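Local coordinates for protein thiamine pyrophosphokinase (Saccharomyces cerevisiae, PDB 1IG0) that transfers a diphosphate group from ATP to thiamine, making thiamine diphosphate and AMP, and is the only yeast enzyme able to do so, at residues 40-45 against 186-191; 62-67 against 90-95. One frame throughout, in Å; residues are numbered along the deposited sequence.

Contact 1: residues 40-45 against 186-191; sequences TLLILN and LLALGG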
loop_
_atom_site.group_PDB
_atom_site.type_symbol
_atom_site.label_atom_id
_atom_site.label_comp_id
_atom_site.label_asym_id
_atom_site.label_seq_id
_atom_site.Cartn_x
_atom_site.Cartn_y
_atom_site.Cartn_z
ATOM N N THR B 40 -3.577 -20.058 -11.547
ATOM C CA THR B 40 -4.100 -20.152 -10.196
ATOM C C THR B 40 -4.706 -18.837 -9.740
ATOM O O THR B 40 -4.189 -17.759 -10.040
ATOM C CB THR B 40 -2.990 -20.530 -9.181
ATOM O OG1 THR B 40 -2.425 -21.797 -9.533
ATOM C CG2 THR B 40 -3.557 -20.606 -7.765
ATOM N N LEU B 41 -5.819 -18.940 -9.025
ATOM C CA LEU B 41 -6.481 -17.774 -8.462
ATOM C C LEU B 41 -6.223 -17.890 -6.966
ATOM O O LEU B 41 -6.705 -18.818 -6.317
ATOM C CB LEU B 41 -7.985 -17.807 -8.729
ATOM C CG LEU B 41 -8.793 -16.702 -8.037
ATOM C CD1 LEU B 41 -8.327 -15.333 -8.527
ATOM C CD2 LEU B 41 -10.279 -16.900 -8.317
ATOM N N LEU B 42 -5.448 -16.958 -6.428
ATOM C CA LEU B 42 -5.119 -16.977 -5.011
ATOM C C LEU B 42 -5.941 -15.965 -4.234
ATOM O O LEU B 42 -5.933 -14.774 -4.544
ATOM C CB LEU B 42 -3.631 -16.681 -4.818
ATOM C CG LEU B 42 -3.120 -16.513 -3.386
ATOM C CD1 LEU B 42 -3.374 -17.785 -2.590
ATOM C CD2 LEU B 42 -1.632 -16.184 -3.421
ATOM N N ILE B 43 -6.650 -16.448 -3.220
ATOM C CA ILE B 43 -7.473 -15.582 -2.388
ATOM C C ILE B 43 -6.810 -15.413 -1.031
ATOM O O ILE B 43 -6.623 -16.385 -0.299
ATOM C CB ILE B 43 -8.883 -16.170 -2.178
ATOM C CG1 ILE B 43 -9.540 -16.435 -3.534
ATOM C CG2 ILE B 43 -9.741 -15.197 -1.367
ATOM C CD1 ILE B 43 -10.912 -17.082 -3.440
ATOM N N LEU B 44 -6.450 -14.177 -0.704
ATOM C CA LEU B 44 -5.809 -13.884 0.569
ATOM C C LEU B 44 -6.846 -13.456 1.605
ATOM O O LEU B 44 -7.993 -13.162 1.261
ATOM C CB LEU B 44 -4.737 -12.811 0.372
ATOM C CG LEU B 44 -3.638 -13.287 -0.588
ATOM C CD1 LEU B 44 -2.693 -12.151 -0.920
ATOM C CD2 LEU B 44 -2.891 -14.455 0.042
ATOM N N ASN B 45 -6.443 -13.425 2.871
ATOM C CA ASN B 45 -7.360 -13.081 3.953
ATOM C C ASN B 45 -7.754 -11.612 4.084
ATOM O O ASN B 45 -7.214 -10.874 4.910
ATOM C CB ASN B 45 -6.805 -13.592 5.286
ATOM C CG ASN B 45 -7.786 -13.416 6.429
ATOM O OD1 ASN B 45 -9.000 -13.473 6.231
ATOM N ND2 ASN B 45 -7.266 -13.217 7.634
ATOM N N LEU B 186 -0.508 -16.399 -12.020
ATOM C CA LEU B 186 -1.097 -16.244 -10.695
ATOM C C LEU B 186 -1.790 -14.899 -10.481
ATOM O O LEU B 186 -1.158 -13.844 -10.546
ATOM C CB LEU B 186 -0.003 -16.437 -9.642
ATOM C CG LEU B 186 -0.338 -16.304 -8.157
ATOM C CD1 LEU B 186 -1.331 -17.381 -7.745
ATOM C CD2 LEU B 186 0.950 -16.417 -7.347
ATOM N N LEU B 187 -3.094 -14.947 -10.225
ATOM C CA LEU B 187 -3.878 -13.742 -9.978
ATOM C C LEU B 187 -4.284 -13.773 -8.509
ATOM O O LEU B 187 -4.904 -14.733 -8.054
ATOM C CB LEU B 187 -5.123 -13.722 -10.871
ATOM C CG LEU B 187 -5.946 -12.430 -10.872
ATOM C CD1 LEU B 187 -5.098 -11.278 -11.401
ATOM C CD2 LEU B 187 -7.185 -12.616 -11.735
ATOM N N ALA B 188 -3.935 -12.727 -7.767
ATOM C CA ALA B 188 -4.247 -12.681 -6.342
ATOM C C ALA B 188 -5.284 -11.639 -5.940
ATOM O O ALA B 188 -5.278 -10.508 -6.426
ATOM C CB ALA B 188 -2.964 -12.466 -5.543
ATOM N N LEU B 189 -6.167 -12.041 -5.032
ATOM C CA LEU B 189 -7.218 -11.174 -4.516
ATOM C C LEU B 189 -7.011 -10.964 -3.017
ATOM O O LEU B 189 -6.639 -11.894 -2.301
ATOM C CB LEU B 189 -8.595 -11.808 -4.744
ATOM C CG LEU B 189 -9.097 -12.020 -6.176
ATOM C CD1 LEU B 189 -10.390 -12.832 -6.152
ATOM C CD2 LEU B 189 -9.326 -10.673 -6.848
ATOM N N GLY B 190 -7.239 -9.740 -2.551
ATOM C CA GLY B 190 -7.107 -9.438 -1.136
ATOM C C GLY B 190 -5.723 -9.259 -0.531
ATOM O O GLY B 190 -5.582 -9.300 0.690
ATOM N N GLY B 191 -4.703 -9.055 -1.357
ATOM C CA GLY B 191 -3.364 -8.876 -0.819
ATOM C C GLY B 191 -2.966 -7.420 -0.661
ATOM O O GLY B 191 -1.900 -7.110 -0.124
#
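Leu42 is gripped at both backbone polar groups by strand 184-189: its N gives a hydrogen bond to Leu187 O (2.8 Å), and its O receives one from Leu189 N (2.8 Å). Leu187 N to Thr40 O and Leu44 N to Leu189 O complete the parallel pairing of neighbouring strands 38-43 and 184-189 in an alpha-beta-alpha sandwich. On one face, Leu186 CD1 fits between Thr40 CB and Leu42 CB, 3.8 Å from each; CG anti to the backbone N (chi1 179°) brings this branch close to strand 40-43. The small Ala188 follows, its CB 4.3 Å from Leu42 CB, and helix 126-139 covers Thr40, Leu42 and Leu44. On the other face Leu41 CD1 meets Leu189 CD1 at 4.0 Å, while helix 52-61 packs on Leu41 and Leu187. Packing eases beyond the strands, where Gly190 is partly exposed and Asn45 turns away, its OD1 held by Arg74. Even here Leu44 CD1 lies 3.3 Å from Gly191 CA, an approach that glycine permits, and positive phi suits Gly190. Leucines on both faces and backbone-to-backbone bonds are consistent with a dry core in which the strands' N-H and C=O groups pair with neighbouring strands.

Contact 2: residues 62-67 against 90-95; sequences HDLKVC and LPNYII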
loop_
_atom_site.group_PDB
_atom_site.type_symbol
_atom_site.label_atom_id
_atom_site.label_comp_id
_atom_site.label_asym_id
_atom_site.label_seq_id
_atom_site.Cartn_x
_atom_site.Cartn_y
_atom_site.Cartn_z
ATOM N N HIS B 62 -9.234 -19.517 -14.430
ATOM C CA HIS B 62 -8.087 -20.079 -13.731
ATOM C C HIS B 62 -8.343 -21.517 -13.310
ATOM O O HIS B 62 -9.464 -21.886 -12.969
ATOM C CB HIS B 62 -7.727 -19.216 -12.521
ATOM C CG HIS B 62 -7.244 -17.847 -12.890
ATOM N ND1 HIS B 62 -8.083 -16.872 -13.381
ATOM C CD2 HIS B 62 -6.001 -17.310 -12.892
ATOM C CE1 HIS B 62 -7.379 -15.792 -13.672
ATOM N NE2 HIS B 62 -6.113 -16.033 -13.384
ATOM N N ASP B 63 -7.291 -22.327 -13.348
ATOM C CA ASP B 63 -7.392 -23.737 -12.998
ATOM C C ASP B 63 -7.469 -23.995 -11.497
ATOM O O ASP B 63 -8.509 -24.411 -10.982
ATOM C CB ASP B 63 -6.210 -24.499 -13.605
ATOM C CG ASP B 63 -6.181 -25.960 -13.201
ATOM O OD1 ASP B 63 -7.264 -26.543 -12.984
ATOM O OD2 ASP B 63 -5.075 -26.531 -13.116
ATOM N N LEU B 64 -6.368 -23.749 -10.796
ATOM C CA LEU B 64 -6.314 -23.971 -9.356
ATOM C C LEU B 64 -6.788 -22.760 -8.555
ATOM O O LEU B 64 -6.554 -21.616 -8.940
ATOM C CB LEU B 64 -4.881 -24.319 -8.936
ATOM C CG LEU B 64 -4.662 -24.729 -7.476
ATOM C CD1 LEU B 64 -5.253 -26.109 -7.239
ATOM C CD2 LEU B 64 -3.177 -24.744 -7.162
ATOM N N LYS B 65 -7.467 -23.025 -7.441
ATOM C CA LYS B 65 -7.941 -21.968 -6.555
ATOM C C LYS B 65 -7.447 -22.280 -5.152
ATOM O O LYS B 65 -7.717 -23.353 -4.610
ATOM C CB LYS B 65 -9.470 -21.879 -6.547
ATOM C CG LYS B 65 -10.086 -21.388 -7.845
ATOM C CD LYS B 65 -10.217 -22.509 -8.859
ATOM C CE LYS B 65 -10.861 -22.013 -10.142
ATOM N NZ LYS B 65 -11.124 -23.137 -11.078
ATOM N N VAL B 66 -6.720 -21.337 -4.565
ATOM C CA VAL B 66 -6.171 -21.529 -3.231
ATOM C C VAL B 66 -6.607 -20.435 -2.265
ATOM O O VAL B 66 -6.621 -19.253 -2.612
ATOM C CB VAL B 66 -4.622 -21.562 -3.274
ATOM C CG1 VAL B 66 -4.055 -21.672 -1.866
ATOM C CG2 VAL B 66 -4.151 -22.734 -4.127
ATOM N N CYS B 67 -6.968 -20.845 -1.054
ATOM C CA CYS B 67 -7.382 -19.918 -0.010
ATOM C C CYS B 67 -6.320 -19.888 1.078
ATOM O O CYS B 67 -5.911 -20.934 1.586
ATOM C CB CYS B 67 -8.716 -20.350 0.604
ATOM S SG CYS B 67 -10.171 -19.930 -0.369
ATOM N N LEU B 90 -15.874 -24.054 -4.864
ATOM C CA LEU B 90 -15.086 -24.614 -3.775
ATOM C C LEU B 90 -13.610 -24.472 -4.130
ATOM O O LEU B 90 -13.211 -24.737 -5.263
ATOM C CB LEU B 90 -15.407 -26.101 -3.594
ATOM C CG LEU B 90 -16.825 -26.507 -3.186
ATOM C CD1 LEU B 90 -16.969 -28.017 -3.286
ATOM C CD2 LEU B 90 -17.110 -26.037 -1.769
ATOM N N PRO B 91 -12.779 -24.040 -3.173
ATOM C CA PRO B 91 -11.349 -23.894 -3.458
ATOM C C PRO B 91 -10.695 -25.274 -3.481
ATOM O O PRO B 91 -11.214 -26.220 -2.884
ATOM C CB PRO B 91 -10.857 -23.042 -2.295
ATOM C CG PRO B 91 -11.710 -23.527 -1.168
ATOM C CD PRO B 91 -13.088 -23.608 -1.798
ATOM N N ASN B 92 -9.565 -25.398 -4.171
ATOM C CA ASN B 92 -8.875 -26.678 -4.229
ATOM C C ASN B 92 -8.114 -26.920 -2.932
ATOM O O ASN B 92 -8.090 -28.037 -2.420
ATOM C CB ASN B 92 -7.909 -26.732 -5.416
ATOM C CG ASN B 92 -8.616 -26.628 -6.752
ATOM O OD1 ASN B 92 -8.781 -25.538 -7.296
ATOM N ND2 ASN B 92 -9.050 -27.766 -7.282
ATOM N N TYR B 93 -7.496 -25.866 -2.405
ATOM C CA TYR B 93 -6.742 -25.967 -1.158
ATOM C C TYR B 93 -7.022 -24.815 -0.199
ATOM O O TYR B 93 -7.424 -23.724 -0.604
ATOM C CB TYR B 93 -5.229 -25.948 -1.406
ATOM C CG TYR B 93 -4.655 -27.042 -2.270
ATOM C CD1 TYR B 93 -4.471 -26.852 -3.638
ATOM C CD2 TYR B 93 -4.228 -28.244 -1.706
ATOM C CE1 TYR B 93 -3.865 -27.828 -4.425
ATOM C CE2 TYR B 93 -3.624 -29.229 -2.483
ATOM C CZ TYR B 93 -3.441 -29.013 -3.840
ATOM O OH TYR B 93 -2.819 -29.969 -4.609
ATOM N N ILE B 94 -6.786 -25.086 1.079
ATOM C CA ILE B 94 -6.898 -24.107 2.151
ATOM C C ILE B 94 -5.648 -24.422 2.964
ATOM O O ILE B 94 -5.474 -25.554 3.421
ATOM C CB ILE B 94 -8.135 -24.319 3.042
ATOM C CG1 ILE B 94 -9.411 -24.020 2.256
ATOM C CG2 ILE B 94 -8.048 -23.408 4.258
ATOM C CD1 ILE B 94 -10.684 -24.163 3.086
ATOM N N ILE B 95 -4.767 -23.442 3.122
ATOM C CA ILE B 95 -3.537 -23.677 3.863
ATOM C C ILE B 95 -3.183 -22.524 4.797
ATOM O O ILE B 95 -3.422 -21.357 4.484
ATOM C CB ILE B 95 -2.369 -23.946 2.883
ATOM C CG1 ILE B 95 -1.126 -24.393 3.651
ATOM C CG2 ILE B 95 -2.090 -22.702 2.054
ATOM C CD1 ILE B 95 -0.015 -24.912 2.757
HETATM O O HOH W 1 -8.820 -27.347 -10.208
#
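Leu64 CD1 is the bump at the start of this contact: it sits 3.3 Å from Asn92 CB and 3.6 Å from Tyr93 CE1, filling the angle between the amide side chain and the ring. It reaches the tyrosine at the ring edge, near its plane, and the two side chains cross at about a right angle. CG anti to the backbone N (chi1 -174°) brings the leucine's branched end up against segment 90-95. Val66 CG2 adds a looser touch on Tyr93 CD1. On the other face, Cys67 SG rests against the proline ring, 3.7 Å from Pro91 CB, and Cys67 CB meets Ile94 CG1 at 4.1 Å; a slim cysteine suits this space beside a rigid ring.

Just before the strand, Asn92 OD1 accepts from Lys65 N at 2.8 Å, as a backbone carbonyl would in regular pairing, and Asn92 N gives to Lys65 O at 2.8 Å, so side chain and backbone together clasp one residue. A water bridges Asn92 ND2 and Asp63 O. The lysine chain bends at chi2 (82°), and NZ bonds to His62 O and Asp63 O. Parallel pairing then proceeds through Cys67 N to Tyr93 O and Ile95 N to Cys67 O.

Trp59 of helix 52-61 makes a cation-pi contact with Lys65, and Tyr109 of helix 103-111 covers Pro91 and Ile94. Helix 126-139 closes the opposite face, where Tyr93 OH bonds to His137. Helices 71-78 and 83-88 make the beta-alpha-beta crossover joining parallel strands 64-68 and 93-96; strand 38-43 flanks the former.

How the contacts relate
Both contacts belong to one sheet, in which strands 93-96, 64-68, 38-43 and 184-189 run parallel side by side. Contacts 1 and 2 meet through the middle two: Leu41 N lies 2.8 Å from Leu64 O and Ile43 N 2.9 Å from Val66 O, both probable hydrogen bonds. Helix 126-139 covers one face of both, and helix 52-61 supplies partners on the other. Contact 1 lies deeper: its centre is about 7 Å from the centre of the chain, that of contact 2 about 14 Å. It relies on aliphatic side chains and regular backbone pairing. Contact 2 is also largely buried, but its opening end reaches solvent and adds an asparagine, a lysine and a bridging water to its apolar packing.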